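Hypothetical protein PH0435 (Pyrococcus horikoshii, PDB 2YV4) is of unknown function but carries the C-terminal domain of the Sua5 family, whose full-length members are threonylcarbamoyl-AMP synthases that act in tRNA modification. Local coordinates at residues E5-G11 with G99-A105; V16-I20 with I77-V81; D45-F49 with K63-M68. All coordinates share one frame; numbering follows the deposited sequence.

Contact 1: residues E5-G11 with G99-A105; sequences EVIVVEG and GYKIVKA
Val8 and Ile102 sit opposite each other in a parallel pairing that closes one edge of the sheet, where strand 5-11 receives the last residues of the chain. Five backbone hydrogen bonds run along it, from Lys101 N to Val6 O at one end to Ala105 N to Glu10 O at the other. A water carries the ladder one step further, accepting from Val6 N and donating to Gly99 O.

The side chains divide between two faces. On one, Ile7 and Val103 meet methyl to methyl, Ile7 CG2 lying 3.6 Å from Val103 CG2, while Val9 adds CG1 against Ala105 CB at 4.1 Å. On the other, Tyr100 turns its ring along the strand (chi1 65°), which brings CD2 to 3.7 Å from Val8 CG2, slanting to the ring plane; nearer the backbone, Tyr100 CB lies 3.9 Å from Val6 CG1. Next along this face comes Glu10. Its CG is wedged between the backbone N and the carbonyl carbon (chi1 41°), and from there the extended chain reaches Ile102, whose CG2 methyl rests 3.5 Å from Glu10 CD and 3.8 Å from both OE1 and OE2. Met91 of helix 86-93 touches Glu10, Tyr100 and Ile102 alike. Replacing Glu10 by an alanine removes CG and the carboxylate, which would probably open a gap beside Ile102 CG2.

The backbone bonds, nearly straight in the first three, thus set the register, and side-chain packing on both faces adds to it; Glu5 OE2 and Lys101 NZ, 5.2 Å apart and too distant for a salt bridge, probably contribute little.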
loop_
_atom_site.group_PDB
_atom_site.type_symbol
_atom_site.label_atom_id
_atom_site.label_comp_id
_atom_site.label_asym_id
_atom_site.label_seq_id
_atom_site.Cartn_x
_atom_site.Cartn_y
_atom_site.Cartn_z
ATOM N N GLU A 5 -10.133 -0.497 -3.351
ATOM C CA GLU A 5 -9.336 -0.565 -4.570
ATOM C C GLU A 5 -7.898 -0.685 -4.075
ATOM O O GLU A 5 -7.520 -0.037 -3.102
ATOM C CB GLU A 5 -9.479 0.723 -5.383
ATOM C CG GLU A 5 -8.751 0.691 -6.724
ATOM C CD GLU A 5 -8.545 2.075 -7.319
ATOM O OE1 GLU A 5 -9.417 2.950 -7.122
ATOM O OE2 GLU A 5 -7.515 2.285 -7.995
ATOM N N VAL A 6 -7.097 -1.517 -4.728
ATOM C CA VAL A 6 -5.716 -1.679 -4.313
ATOM C C VAL A 6 -4.767 -1.076 -5.345
ATOM O O VAL A 6 -4.894 -1.321 -6.549
ATOM C CB VAL A 6 -5.391 -3.170 -4.084
ATOM C CG1 VAL A 6 -3.913 -3.353 -3.761
ATOM C CG2 VAL A 6 -6.253 -3.700 -2.936
ATOM N N ILE A 7 -3.842 -0.254 -4.864
ATOM C CA ILE A 7 -2.856 0.387 -5.725
ATOM C C ILE A 7 -1.465 0.104 -5.181
ATOM O O ILE A 7 -1.155 0.455 -4.042
ATOM C CB ILE A 7 -3.021 1.920 -5.761
ATOM C CG1 ILE A 7 -4.414 2.293 -6.271
ATOM C CG2 ILE A 7 -1.932 2.529 -6.643
ATOM C CD1 ILE A 7 -4.665 3.786 -6.304
ATOM N N VAL A 8 -0.631 -0.530 -5.996
ATOM C CA VAL A 8 0.734 -0.833 -5.595
ATOM C C VAL A 8 1.662 0.208 -6.221
ATOM O O VAL A 8 1.674 0.380 -7.439
ATOM C CB VAL A 8 1.160 -2.234 -6.086
ATOM C CG1 VAL A 8 2.598 -2.523 -5.656
ATOM C CG2 VAL A 8 0.210 -3.279 -5.547
ATOM N N VAL A 9 2.423 0.916 -5.390
ATOM C CA VAL A 9 3.361 1.916 -5.896
ATOM C C VAL A 9 4.763 1.314 -5.807
ATOM O O VAL A 9 5.269 1.032 -4.715
ATOM C CB VAL A 9 3.296 3.221 -5.081
ATOM C CG1 VAL A 9 4.355 4.207 -5.583
ATOM C CG2 VAL A 9 1.906 3.831 -5.210
ATOM N N GLU A 10 5.386 1.119 -6.965
ATOM C CA GLU A 10 6.706 0.500 -7.031
ATOM C C GLU A 10 7.830 1.385 -7.551
ATOM O O GLU A 10 7.597 2.383 -8.237
ATOM C CB GLU A 10 6.626 -0.763 -7.890
ATOM C CG GLU A 10 5.760 -0.580 -9.118
ATOM C CD GLU A 10 6.091 -1.551 -10.229
ATOM O OE1 GLU A 10 5.998 -2.778 -10.007
ATOM O OE2 GLU A 10 6.443 -1.076 -11.331
ATOM N N GLY A 11 9.055 0.986 -7.234
ATOM C CA GLY A 11 10.223 1.730 -7.661
ATOM C C GLY A 11 11.214 1.833 -6.521
ATOM O O GLY A 11 11.007 1.223 -5.468
ATOM N N GLY A 99 -7.437 -8.330 -8.513
ATOM C CA GLY A 99 -7.304 -7.056 -9.199
ATOM C C GLY A 99 -6.641 -5.920 -8.442
ATOM O O GLY A 99 -7.034 -5.591 -7.324
ATOM N N TYR A 100 -5.629 -5.316 -9.062
ATOM C CA TYR A 100 -4.936 -4.184 -8.463
ATOM C C TYR A 100 -4.236 -3.332 -9.510
ATOM O O TYR A 100 -3.901 -3.799 -10.594
ATOM C CB TYR A 100 -3.929 -4.637 -7.393
ATOM C CG TYR A 100 -2.758 -5.469 -7.877
ATOM C CD1 TYR A 100 -2.787 -6.858 -7.794
ATOM C CD2 TYR A 100 -1.601 -4.865 -8.375
ATOM C CE1 TYR A 100 -1.696 -7.629 -8.184
ATOM C CE2 TYR A 100 -0.503 -5.631 -8.777
ATOM C CZ TYR A 100 -0.561 -7.014 -8.674
ATOM O OH TYR A 100 0.514 -7.786 -9.057
ATOM N N LYS A 101 -4.041 -2.062 -9.184
ATOM C CA LYS A 101 -3.385 -1.127 -10.083
ATOM C C LYS A 101 -1.910 -1.014 -9.728
ATOM O O LYS A 101 -1.531 -1.154 -8.568
ATOM C CB LYS A 101 -4.044 0.245 -9.958
ATOM C CG LYS A 101 -3.428 1.342 -10.812
ATOM C CD LYS A 101 -4.147 2.661 -10.514
ATOM C CE LYS A 101 -3.716 3.778 -11.439
ATOM N NZ LYS A 101 -4.377 5.055 -11.060
ATOM N N ILE A 102 -1.079 -0.764 -10.730
ATOM C CA ILE A 102 0.348 -0.613 -10.494
ATOM C C ILE A 102 0.770 0.772 -10.955
ATOM O O ILE A 102 0.550 1.149 -12.106
ATOM C CB ILE A 102 1.170 -1.670 -11.257
ATOM C CG1 ILE A 102 0.804 -3.067 -10.755
ATOM C CG2 ILE A 102 2.663 -1.411 -11.068
ATOM C CD1 ILE A 102 1.526 -4.184 -11.476
ATOM N N VAL A 103 1.369 1.525 -10.040
ATOM C CA VAL A 103 1.829 2.873 -10.330
ATOM C C VAL A 103 3.340 2.952 -10.168
ATOM O O VAL A 103 3.876 2.627 -9.108
ATOM C CB VAL A 103 1.178 3.896 -9.378
ATOM C CG1 VAL A 103 1.694 5.290 -9.679
ATOM C CG2 VAL A 103 -0.332 3.852 -9.526
ATOM N N LYS A 104 4.020 3.371 -11.231
ATOM C CA LYS A 104 5.471 3.510 -11.214
ATOM C C LYS A 104 5.817 4.790 -10.460
ATOM O O LYS A 104 5.315 5.861 -10.793
ATOM C CB LYS A 104 6.002 3.591 -12.649
ATOM C CG LYS A 104 7.487 3.910 -12.759
ATOM C CD LYS A 104 7.910 4.019 -14.219
ATOM C CE LYS A 104 9.394 4.336 -14.346
ATOM N NZ LYS A 104 9.811 4.412 -15.776
ATOM N N ALA A 105 6.675 4.682 -9.449
ATOM C CA ALA A 105 7.058 5.848 -8.655
ATOM C C ALA A 105 7.925 6.826 -9.445
ATOM O O ALA A 105 8.542 6.397 -10.442
ATOM C CB ALA A 105 7.797 5.406 -7.400
ATOM O OXT ALA A 105 7.983 8.007 -9.041
HETATM O O HOH W 1 -8.269 -3.246 -6.644
#

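Contact 2: residues V16-I20 with I77-V81; sequences VKGKI and IAEGV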
loop_
_atom_site.group_PDB
_atom_site.type_symbol
_atom_site.label_atom_id
_atom_site.label_comp_id
_atom_site.label_asym_id
_atom_site.label_seq_id
_atom_site.Cartn_x
_atom_site.Cartn_y
_atom_site.Cartn_z
ATOM N N VAL A 16 9.409 6.021 -4.253
ATOM C CA VAL A 16 8.140 5.489 -3.789
ATOM C C VAL A 16 7.569 6.367 -2.678
ATOM O O VAL A 16 6.390 6.713 -2.696
ATOM C CB VAL A 16 8.298 4.041 -3.286
ATOM C CG1 VAL A 16 7.043 3.604 -2.548
ATOM C CG2 VAL A 16 8.563 3.109 -4.469
ATOM N N LYS A 17 8.405 6.737 -1.714
ATOM C CA LYS A 17 7.940 7.574 -0.615
ATOM C C LYS A 17 7.330 8.878 -1.121
ATOM O O LYS A 17 6.290 9.316 -0.624
ATOM C CB LYS A 17 9.085 7.858 0.359
ATOM C CG LYS A 17 9.482 6.635 1.185
ATOM C CD LYS A 17 10.495 6.977 2.269
ATOM C CE LYS A 17 10.834 5.756 3.120
ATOM N NZ LYS A 17 9.656 5.232 3.874
ATOM N N GLY A 18 7.968 9.493 -2.115
ATOM C CA GLY A 18 7.445 10.731 -2.665
ATOM C C GLY A 18 6.146 10.524 -3.433
ATOM O O GLY A 18 5.216 11.332 -3.344
ATOM N N LYS A 19 6.072 9.432 -4.186
ATOM C CA LYS A 19 4.877 9.134 -4.966
ATOM C C LYS A 19 3.685 8.839 -4.052
ATOM O O LYS A 19 2.586 9.356 -4.270
ATOM C CB LYS A 19 5.148 7.952 -5.902
ATOM C CG LYS A 19 3.938 7.491 -6.724
ATOM C CD LYS A 19 3.386 8.586 -7.636
ATOM C CE LYS A 19 4.386 9.009 -8.701
ATOM N NZ LYS A 19 3.779 9.989 -9.649
ATOM N N ILE A 20 3.896 8.018 -3.026
ATOM C CA ILE A 20 2.808 7.700 -2.105
ATOM C C ILE A 20 2.287 8.969 -1.424
ATOM O O ILE A 20 1.077 9.185 -1.340
ATOM C CB ILE A 20 3.254 6.683 -1.022
ATOM C CG1 ILE A 20 3.539 5.332 -1.685
ATOM C CG2 ILE A 20 2.160 6.528 0.039
ATOM C CD1 ILE A 20 4.031 4.265 -0.741
ATOM N N ILE A 77 -3.185 1.805 -0.593
ATOM C CA ILE A 77 -1.935 1.920 -1.337
ATOM C C ILE A 77 -0.943 0.990 -0.667
ATOM O O ILE A 77 -0.695 1.098 0.535
ATOM C CB ILE A 77 -1.376 3.354 -1.296
ATOM C CG1 ILE A 77 -2.365 4.318 -1.960
ATOM C CG2 ILE A 77 -0.015 3.401 -1.994
ATOM C CD1 ILE A 77 -1.985 5.792 -1.811
ATOM N N ALA A 78 -0.401 0.051 -1.434
ATOM C CA ALA A 78 0.578 -0.882 -0.897
ATOM C C ALA A 78 1.942 -0.450 -1.405
ATOM O O ALA A 78 2.164 -0.360 -2.606
ATOM C CB ALA A 78 0.263 -2.309 -1.353
ATOM N N GLU A 79 2.840 -0.165 -0.474
ATOM C CA GLU A 79 4.198 0.266 -0.785
ATOM C C GLU A 79 4.985 -0.913 -1.368
ATOM O O GLU A 79 5.118 -1.945 -0.718
ATOM C CB GLU A 79 4.854 0.753 0.506
ATOM C CG GLU A 79 6.170 1.471 0.356
ATOM C CD GLU A 79 6.705 1.920 1.703
ATOM O OE1 GLU A 79 5.951 2.595 2.442
ATOM O OE2 GLU A 79 7.870 1.596 2.026
ATOM N N GLY A 80 5.494 -0.761 -2.590
ATOM C CA GLY A 80 6.255 -1.835 -3.212
ATOM C C GLY A 80 7.642 -1.395 -3.654
ATOM O O GLY A 80 7.887 -1.223 -4.853
ATOM N N VAL A 81 8.555 -1.222 -2.700
ATOM C CA VAL A 81 9.908 -0.777 -3.025
ATOM C C VAL A 81 10.753 -1.884 -3.656
ATOM O O VAL A 81 10.535 -3.072 -3.400
ATOM C CB VAL A 81 10.644 -0.216 -1.775
ATOM C CG1 VAL A 81 9.793 0.884 -1.127
ATOM C CG2 VAL A 81 10.938 -1.335 -0.776
#
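The carboxylate of Glu79, the one flat side-chain group here, meets Ile20 by its OE1, which lies 4.1 Å from Ile20 CD1. Its two oxygens are engaged beyond the strand and helix: OE1 is hydrogen-bonded to Tyr42 OH and OE2 to Ser39 OG, which together would hold the group against rotation. Lys17 sends its amino group to the same place, but Lys17 NZ stays 4.5 Å from Glu79 OE2, beyond a salt bridge; it pairs instead with Glu40 and is hydrogen-bonded to Ser39 and Tyr42. The charge of the lysine may nonetheless favour the ionised form of this buried acid.

Nearer the backbone, the aliphatic part of Glu79 does the packing. Its CG, placed anti to the backbone N (chi1 -169°), fits between two residues one helical turn apart, with Val16 CG1 and Ile20 CD1 each 3.7 Å from Glu79 CG. Ile20 crosses the glutamate at roughly a right angle. Toward the end of the strand, Val81 CG1 comes within 4.1 Å of Val16 CB; toward its start, Ile77 and Ile20 run past each other in opposite directions, Ile77 CG2 lying 4.1 Å from Ile20 CG1. Val9, on the neighbouring strand, touches Val16, Ile20 and Ile77 and extends this apolar layer.

Helix and strand run nearly antiparallel, at 161° with their axes 9.4 Å apart. Helix 13-29 links strand 5-11 to strand 34-38 and lies over strand 75-81, which sits between them in the sheet: a beta-alpha-beta crossover, the building unit of an open parallel alpha/beta sheet.

Contact 3: residues D45-F49 with K63-M68; sequences DEFFF and KALRYM
Phe48 lies against Ala64 in a CH-pi contact: Ala64 CA stands over the ring, 3.7 Å from the centroid of Phe48 and only 9° off its normal. With CG anti to the backbone N (chi1 -163°), the ring reaches the helix at this small residue.

Apolar contacts surround that centre. Ala64 CB presses to 3.4 Å from Phe48 CD2, and Lys63 lends its CG to Phe48 CZ. Tyr67 comes from the next turn, its CG 3.6 Å from Phe48 CD1; the two rings are inclined at 50° and form neither a stack nor a T. Met68, a selenomethionine, bends at its second torsion to bring its CE methyl 3.7 Å from Phe48 CB, with SE beside Glu46 CB.

One polar bond crosses: Tyr67 OH donates to Glu46 OE1 at 3.2 Å. The other carboxylate oxygen makes a long, weak ion pair with Lys33.

Helix 54-70 also packs on Ile37 and Val76, so it spans from the edge strand 46-49 over strand 34-38 toward strand 75-81, running almost antiparallel to strand 46-49. It forms a second beta-alpha-beta crossover of the parallel sheet.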
loop_
_atom_site.group_PDB
_atom_site.type_symbol
_atom_site.label_atom_id
_atom_site.label_comp_id
_atom_site.label_asym_id
_atom_site.label_seq_id
_atom_site.Cartn_x
_atom_site.Cartn_y
_atom_site.Cartn_z
ATOM N N ASP A 45 -5.227 8.116 5.987
ATOM C CA ASP A 45 -6.250 8.070 7.035
ATOM C C ASP A 45 -6.063 6.825 7.898
ATOM O O ASP A 45 -6.492 6.787 9.050
ATOM C CB ASP A 45 -7.652 8.023 6.425
ATOM C CG ASP A 45 -7.986 9.263 5.636
ATOM O OD1 ASP A 45 -7.918 10.370 6.213
ATOM O OD2 ASP A 45 -8.316 9.130 4.444
ATOM N N GLU A 46 -5.428 5.807 7.327
ATOM C CA GLU A 46 -5.204 4.548 8.032
ATOM C C GLU A 46 -3.835 3.994 7.680
ATOM O O GLU A 46 -3.358 4.162 6.557
ATOM C CB GLU A 46 -6.267 3.524 7.627
ATOM C CG GLU A 46 -7.713 3.943 7.897
ATOM C CD GLU A 46 -8.099 3.794 9.354
ATOM O OE1 GLU A 46 -7.355 3.125 10.105
ATOM O OE2 GLU A 46 -9.154 4.332 9.747
ATOM N N PHE A 47 -3.202 3.319 8.632
ATOM C CA PHE A 47 -1.889 2.749 8.373
ATOM C C PHE A 47 -1.717 1.372 9.002
ATOM O O PHE A 47 -2.232 1.101 10.086
ATOM C CB PHE A 47 -0.786 3.688 8.881
ATOM C CG PHE A 47 0.596 3.086 8.820
ATOM C CD1 PHE A 47 1.220 2.624 9.973
ATOM C CD2 PHE A 47 1.244 2.919 7.598
ATOM C CE1 PHE A 47 2.469 2.003 9.912
ATOM C CE2 PHE A 47 2.489 2.300 7.527
ATOM C CZ PHE A 47 3.103 1.841 8.682
ATOM N N PHE A 48 -1.004 0.502 8.299
ATOM C CA PHE A 48 -0.718 -0.842 8.793
ATOM C C PHE A 48 0.666 -1.170 8.247
ATOM O O PHE A 48 0.922 -1.002 7.053
ATOM C CB PHE A 48 -1.742 -1.852 8.270
ATOM C CG PHE A 48 -1.767 -3.156 9.040
ATOM C CD1 PHE A 48 -2.801 -3.430 9.933
ATOM C CD2 PHE A 48 -0.769 -4.108 8.859
ATOM C CE1 PHE A 48 -2.844 -4.640 10.634
ATOM C CE2 PHE A 48 -0.800 -5.321 9.554
ATOM C CZ PHE A 48 -1.841 -5.588 10.442
ATOM N N PHE A 49 1.559 -1.613 9.123
ATOM C CA PHE A 49 2.921 -1.944 8.729
ATOM C C PHE A 49 3.010 -3.128 7.764
ATOM O O PHE A 49 2.466 -4.204 8.023
ATOM C CB PHE A 49 3.763 -2.221 9.981
ATOM C CG PHE A 49 5.200 -2.527 9.686
ATOM C CD1 PHE A 49 5.949 -1.681 8.878
ATOM C CD2 PHE A 49 5.812 -3.653 10.231
ATOM C CE1 PHE A 49 7.293 -1.952 8.615
ATOM C CE2 PHE A 49 7.152 -3.931 9.975
ATOM C CZ PHE A 49 7.892 -3.080 9.167
ATOM N N LYS A 63 -3.599 -9.724 6.347
ATOM C CA LYS A 63 -4.067 -9.273 7.649
ATOM C C LYS A 63 -4.246 -7.756 7.550
ATOM O O LYS A 63 -5.200 -7.190 8.087
ATOM C CB LYS A 63 -3.038 -9.616 8.732
ATOM C CG LYS A 63 -3.383 -9.075 10.110
ATOM C CD LYS A 63 -2.452 -9.640 11.175
ATOM C CE LYS A 63 -2.792 -9.071 12.543
ATOM N NZ LYS A 63 -4.224 -9.296 12.890
ATOM N N ALA A 64 -3.326 -7.108 6.841
ATOM C CA ALA A 64 -3.372 -5.656 6.658
ATOM C C ALA A 64 -4.603 -5.254 5.853
ATOM O O ALA A 64 -5.315 -4.308 6.206
ATOM C CB ALA A 64 -2.112 -5.183 5.952
ATOM N N LEU A 65 -4.850 -5.971 4.764
ATOM C CA LEU A 65 -6.001 -5.681 3.915
ATOM C C LEU A 65 -7.323 -5.879 4.668
ATOM O O LEU A 65 -8.285 -5.141 4.453
ATOM C CB LEU A 65 -5.958 -6.559 2.662
ATOM C CG LEU A 65 -4.823 -6.232 1.679
ATOM C CD1 LEU A 65 -4.651 -7.354 0.669
ATOM C CD2 LEU A 65 -5.130 -4.911 0.987
ATOM N N ARG A 66 -7.379 -6.868 5.552
ATOM C CA ARG A 66 -8.608 -7.091 6.310
ATOM C C ARG A 66 -8.820 -5.900 7.237
ATOM O O ARG A 66 -9.949 -5.457 7.451
ATOM C CB ARG A 66 -8.532 -8.390 7.119
ATOM C CG ARG A 66 -8.433 -9.634 6.254
ATOM C CD ARG A 66 -8.614 -10.905 7.064
ATOM N NE ARG A 66 -8.151 -12.077 6.326
ATOM C CZ ARG A 66 -6.890 -12.503 6.316
ATOM N NH1 ARG A 66 -5.968 -11.856 7.014
ATOM N NH2 ARG A 66 -6.548 -13.569 5.602
ATOM N N TYR A 67 -7.722 -5.386 7.782
ATOM C CA TYR A 67 -7.782 -4.228 8.668
ATOM C C TYR A 67 -8.361 -3.047 7.896
ATOM O O TYR A 67 -9.234 -2.330 8.391
ATOM C CB TYR A 67 -6.381 -3.861 9.165
ATOM C CG TYR A 67 -6.355 -2.612 10.010
ATOM C CD1 TYR A 67 -6.684 -2.658 11.365
ATOM C CD2 TYR A 67 -6.073 -1.369 9.438
ATOM C CE1 TYR A 67 -6.743 -1.502 12.129
ATOM C CE2 TYR A 67 -6.130 -0.206 10.190
ATOM C CZ TYR A 67 -6.470 -0.275 11.535
ATOM O OH TYR A 67 -6.572 0.882 12.276
HETATM N N MSE A 68 -7.872 -2.855 6.674
HETATM C CA MSE A 68 -8.330 -1.759 5.830
HETATM C C MSE A 68 -9.819 -1.839 5.516
HETATM O O MSE A 68 -10.526 -0.832 5.570
HETATM C CB MSE A 68 -7.528 -1.725 4.532
HETATM C CG MSE A 68 -6.070 -1.341 4.722
HETATM SE SE MSE A 68 -5.873 0.390 5.577
HETATM C CE MSE A 68 -4.064 0.187 6.267
#

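The three contacts sample one five-stranded parallel sheet, ordered 46-49, 34-38, 75-81, 5-11, 101-104. Contacts 1 and 2, centres 8 Å apart, join directly through neighbouring strands: Ile7 O lies 2.7 Å from Ala78 N and Val9 O 2.8 Å from Gly80 N, both probable hydrogen bonds. Contact 3, at the far edge, lies about 16 Å from contact 1 and 15 Å from contact 2, centre to centre, yet Val6 CG2 packs 4.3 Å from Leu65 CD2. Helix 13-29 covers one face and helices 54-70 and 86-93 the other, giving a three-layer alpha/beta domain. Along the chain the contacts are nested, 3 within 2 within 1, and contact 1 pairs the last strand with the first.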